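Outer membrane lipoprotein carrier protein LolA (Thermus thermophilus, PDB 2YZY) is of unknown function but has a LolA-like fold, and so probably carries lipoproteins or a similar lipidic ligand toward the outer membrane. Local coordinates at residues A[115-120]-A[146-151]. Residues are numbered along the deposited sequence; the frame is centred on the assembly and turned at random.
Sequences VDLRLE and MELYIL. With MPD ((4S)-2-methyl-2,4-pentanediol), chain C.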
ATOM      1  N   VAL A 115       2.804 -14.364  -2.262  1.00 45.18           N
ATOM      2  CA  VAL A 115       2.747 -15.200  -1.070  1.00 43.59           C
ATOM      3  C   VAL A 115       1.593 -16.191  -1.166  1.00 42.11           C
ATOM      4  O   VAL A 115       0.510 -15.853  -1.643  1.00 41.33           O
ATOM      5  CB  VAL A 115       2.557 -14.345   0.203  1.00 43.87           C
ATOM      6  CG1 VAL A 115       2.485 -15.243   1.430  1.00 44.62           C
ATOM      7  CG2 VAL A 115       3.700 -13.355   0.337  1.00 44.33           C
ATOM      8  N   ASP A 116       1.835 -17.417  -0.714  1.00 40.96           N
ATOM      9  CA  ASP A 116       0.810 -18.452  -0.740  1.00 39.61           C
ATOM     10  C   ASP A 116      -0.156 -18.194   0.412  1.00 37.09           C
ATOM     11  O   ASP A 116      -0.106 -18.866   1.442  1.00 37.71           O
ATOM     12  CB  ASP A 116       1.451 -19.835  -0.594  1.00 41.72           C
ATOM     13  CG  ASP A 116       0.445 -20.960  -0.726  1.00 43.84           C
ATOM     14  OD1 ASP A 116      -0.469 -21.048   0.121  1.00 45.85           O
ATOM     15  OD2 ASP A 116       0.567 -21.760  -1.678  1.00 46.18           O
ATOM     16  N   LEU A 117      -1.029 -17.209   0.228  1.00 34.17           N
ATOM     17  CA  LEU A 117      -1.999 -16.840   1.250  1.00 31.08           C
ATOM     18  C   LEU A 117      -3.120 -17.852   1.424  1.00 29.63           C
ATOM     19  O   LEU A 117      -3.620 -18.425   0.455  1.00 28.29           O
ATOM     20  CB  LEU A 117      -2.601 -15.469   0.934  1.00 30.54           C
ATOM     21  CG  LEU A 117      -1.664 -14.266   1.051  1.00 30.31           C
ATOM     22  CD1 LEU A 117      -2.386 -13.010   0.590  1.00 31.02           C
ATOM     23  CD2 LEU A 117      -1.200 -14.120   2.493  1.00 30.93           C
ATOM     24  N   ARG A 118      -3.509 -18.057   2.677  1.00 27.49           N
ATOM     25  CA  ARG A 118      -4.576 -18.983   3.031  1.00 26.48           C
ATOM     26  C   ARG A 118      -5.448 -18.317   4.092  1.00 24.61           C
ATOM     27  O   ARG A 118      -4.948 -17.570   4.934  1.00 23.93           O
ATOM     28  CB  ARG A 118      -3.989 -20.272   3.606  1.00 28.80           C
ATOM     29  CG  ARG A 118      -2.989 -20.974   2.703  1.00 32.66           C
ATOM     30  CD  ARG A 118      -3.664 -21.616   1.504  1.00 36.48           C
ATOM     31  NE  ARG A 118      -2.708 -22.345   0.676  1.00 40.10           N
ATOM     32  CZ  ARG A 118      -1.966 -23.362   1.107  1.00 41.29           C
ATOM     33  NH1 ARG A 118      -2.066 -23.778   2.362  1.00 42.57           N
ATOM     34  NH2 ARG A 118      -1.119 -23.961   0.281  1.00 43.06           N
ATOM     35  N   LEU A 119      -6.747 -18.582   4.048  1.00 22.43           N
ATOM     36  CA  LEU A 119      -7.659 -18.011   5.031  1.00 20.18           C
ATOM     37  C   LEU A 119      -7.555 -18.784   6.339  1.00 20.78           C
ATOM     38  O   LEU A 119      -7.821 -19.988   6.379  1.00 21.14           O
ATOM     39  CB  LEU A 119      -9.103 -18.068   4.523  1.00 20.11           C
ATOM     40  CG  LEU A 119     -10.178 -17.662   5.536  1.00 19.62           C
ATOM     41  CD1 LEU A 119     -10.003 -16.194   5.918  1.00 19.32           C
ATOM     42  CD2 LEU A 119     -11.558 -17.895   4.938  1.00 21.81           C
ATOM     43  N   GLU A 120      -7.159 -18.105   7.412  1.00 18.42           N
ATOM     44  CA  GLU A 120      -7.050 -18.775   8.700  1.00 17.80           C
ATOM     45  C   GLU A 120      -8.363 -18.677   9.464  1.00 17.41           C
ATOM     46  O   GLU A 120      -8.757 -19.610  10.165  1.00 17.61           O
ATOM     47  CB  GLU A 120      -5.931 -18.169   9.549  1.00 17.14           C
ATOM     48  CG  GLU A 120      -5.653 -18.988  10.799  1.00 16.35           C
ATOM     49  CD  GLU A 120      -4.674 -18.327  11.736  1.00 15.44           C
ATOM     50  OE1 GLU A 120      -5.046 -17.312  12.359  1.00 14.06           O
ATOM     51  OE2 GLU A 120      -3.532 -18.821  11.845  1.00 17.31           O
ATOM     52  N   MET A 146       3.541 -13.771   6.459  1.00 19.77           N
ATOM     53  CA  MET A 146       2.795 -12.532   6.583  1.00 19.55           C
ATOM     54  C   MET A 146       1.346 -12.762   6.971  1.00 18.57           C
ATOM     55  O   MET A 146       0.796 -13.853   6.792  1.00 16.28           O
ATOM     56  CB  MET A 146       2.839 -11.749   5.269  1.00 22.67           C
ATOM     57  CG  MET A 146       1.978 -12.339   4.165  1.00 25.18           C
ATOM     58  SD  MET A 146       1.949 -11.315   2.677  1.00 30.39           S
ATOM     59  CE  MET A 146       0.788 -10.052   3.145  1.00 26.16           C
ATOM     60  N   GLU A 147       0.745 -11.715   7.520  1.00 15.21           N
ATOM     61  CA  GLU A 147      -0.653 -11.727   7.915  1.00 14.33           C
ATOM     62  C   GLU A 147      -1.286 -10.587   7.132  1.00 13.22           C
ATOM     63  O   GLU A 147      -0.726  -9.492   7.065  1.00 13.91           O
ATOM     64  CB  GLU A 147      -0.799 -11.459   9.417  1.00 13.57           C
ATOM     65  CG  GLU A 147      -0.104 -12.482  10.307  1.00 14.22           C
ATOM     66  CD  GLU A 147      -0.150 -12.114  11.780  1.00 15.49           C
ATOM     67  OE1 GLU A 147      -0.619 -11.004  12.116  1.00 13.86           O
ATOM     68  OE2 GLU A 147       0.291 -12.937  12.609  1.00 14.19           O
ATOM     69  N   LEU A 148      -2.436 -10.851   6.523  1.00 12.82           N
ATOM     70  CA  LEU A 148      -3.159  -9.836   5.768  1.00 12.67           C
ATOM     71  C   LEU A 148      -4.583  -9.818   6.306  1.00 11.74           C
ATOM     72  O   LEU A 148      -5.273 -10.834   6.281  1.00 13.59           O
ATOM     73  CB  LEU A 148      -3.173 -10.170   4.271  1.00 12.57           C
ATOM     74  CG  LEU A 148      -4.008  -9.237   3.379  1.00 12.08           C
ATOM     75  CD1 LEU A 148      -3.527  -7.797   3.533  1.00 12.06           C
ATOM     76  CD2 LEU A 148      -3.899  -9.673   1.923  1.00 15.00           C
ATOM     77  N   TYR A 149      -5.009  -8.663   6.805  1.00  9.95           N
ATOM     78  CA  TYR A 149      -6.348  -8.512   7.368  1.00  9.72           C
ATOM     79  C   TYR A 149      -7.250  -7.755   6.407  1.00 11.26           C
ATOM     80  O   TYR A 149      -6.914  -6.654   5.959  1.00 11.98           O
ATOM     81  CB  TYR A 149      -6.251  -7.785   8.709  1.00 10.12           C
ATOM     82  CG  TYR A 149      -5.453  -8.557   9.734  1.00  9.67           C
ATOM     83  CD1 TYR A 149      -6.072  -9.474  10.581  1.00 10.79           C
ATOM     84  CD2 TYR A 149      -4.071  -8.403   9.829  1.00  9.76           C
ATOM     85  CE1 TYR A 149      -5.333 -10.219  11.501  1.00 11.19           C
ATOM     86  CE2 TYR A 149      -3.323  -9.142  10.743  1.00 11.50           C
ATOM     87  CZ  TYR A 149      -3.963 -10.049  11.575  1.00 10.28           C
ATOM     88  OH  TYR A 149      -3.232 -10.783  12.480  1.00 12.83           O
ATOM     89  N   ILE A 150      -8.396  -8.358   6.097  1.00 11.16           N
ATOM     90  CA  ILE A 150      -9.365  -7.785   5.167  1.00 12.63           C
ATOM     91  C   ILE A 150     -10.717  -7.543   5.833  1.00 11.46           C
ATOM     92  O   ILE A 150     -11.319  -8.467   6.387  1.00 13.76           O
ATOM     93  CB  ILE A 150      -9.593  -8.735   3.964  1.00 12.27           C
ATOM     94  CG1 ILE A 150      -8.257  -9.068   3.288  1.00 13.27           C
ATOM     95  CG2 ILE A 150     -10.582  -8.109   2.981  1.00 13.47           C
ATOM     96  CD1 ILE A 150      -7.516  -7.860   2.718  1.00 13.64           C
ATOM     97  N   LEU A 151     -11.192  -6.301   5.777  1.00 11.81           N
ATOM     98  CA  LEU A 151     -12.487  -5.947   6.354  1.00 12.33           C
ATOM     99  C   LEU A 151     -13.562  -6.751   5.617  1.00 14.57           C
ATOM    100  O   LEU A 151     -13.572  -6.799   4.389  1.00 14.35           O
ATOM    101  CB  LEU A 151     -12.745  -4.443   6.185  1.00 14.14           C
ATOM    102  CG  LEU A 151     -14.046  -3.877   6.765  1.00 14.92           C
ATOM    103  CD1 LEU A 151     -14.060  -4.048   8.271  1.00 17.14           C
ATOM    104  CD2 LEU A 151     -14.165  -2.400   6.408  1.00 15.81           C
TER
HETATM  105  C1  MPD C 502       1.762 -16.246  13.309  1.00 16.64           C
HETATM  106  C2  MPD C 502       0.634 -16.424  12.287  1.00 16.95           C
HETATM  107  O2  MPD C 502      -0.413 -15.488  12.559  1.00 17.13           O
HETATM  108  CM  MPD C 502       1.179 -16.190  10.881  1.00 17.74           C
HETATM  109  C3  MPD C 502       0.071 -17.844  12.380  1.00 16.52           C
HETATM  110  C4  MPD C 502      -0.594 -18.486  13.601  1.00 16.43           C
HETATM  111  O4  MPD C 502      -1.877 -17.895  13.819  1.00 13.72           O
HETATM  112  C5  MPD C 502      -0.748 -19.989  13.371  1.00 16.05           C
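Val115 sets its CG2 methyl against the sulfur of Met146, 3.6 Å from SD, the two side chains meeting at a slant. Leu117 comes across Met146 at about a right angle, its CD2 4.0 Å from Met146 CG, while its other methyl, CD1, reaches Leu148 CD2 at 3.9 Å. With its CG between backbone N and carbonyl carbon (chi1 73°), Met146 places CG near Leu117 and SD near Val115. No hydrogen bond joins the segments directly. On the other face of 146-151, Glu147 OE1 accepts the Tyr149 hydroxyl, whose OH lies 2.6 Å away and above the carboxylate plane, 61° out of it, and OE2 takes O2 of a bound 2-methyl-2,4-pentanediol, also at 2.6 Å. The diol, probably from the crystallisation liquor, gives O4 to Glu120 OE2 at 2.7 Å and also bonds Lys132, which forms a salt bridge with Glu120. Shortening Glu147 to an alanine removes the carboxylate, and the Tyr149 hydroxyl and diol O2 would probably lose their acceptor here. Strand 128-136 runs between, pairing antiparallel with both 116-125 and 145-151, so these apolar contacts reach past it from 115-120 to 146-151 on one face of an antiparallel meander within the LolA-like fold.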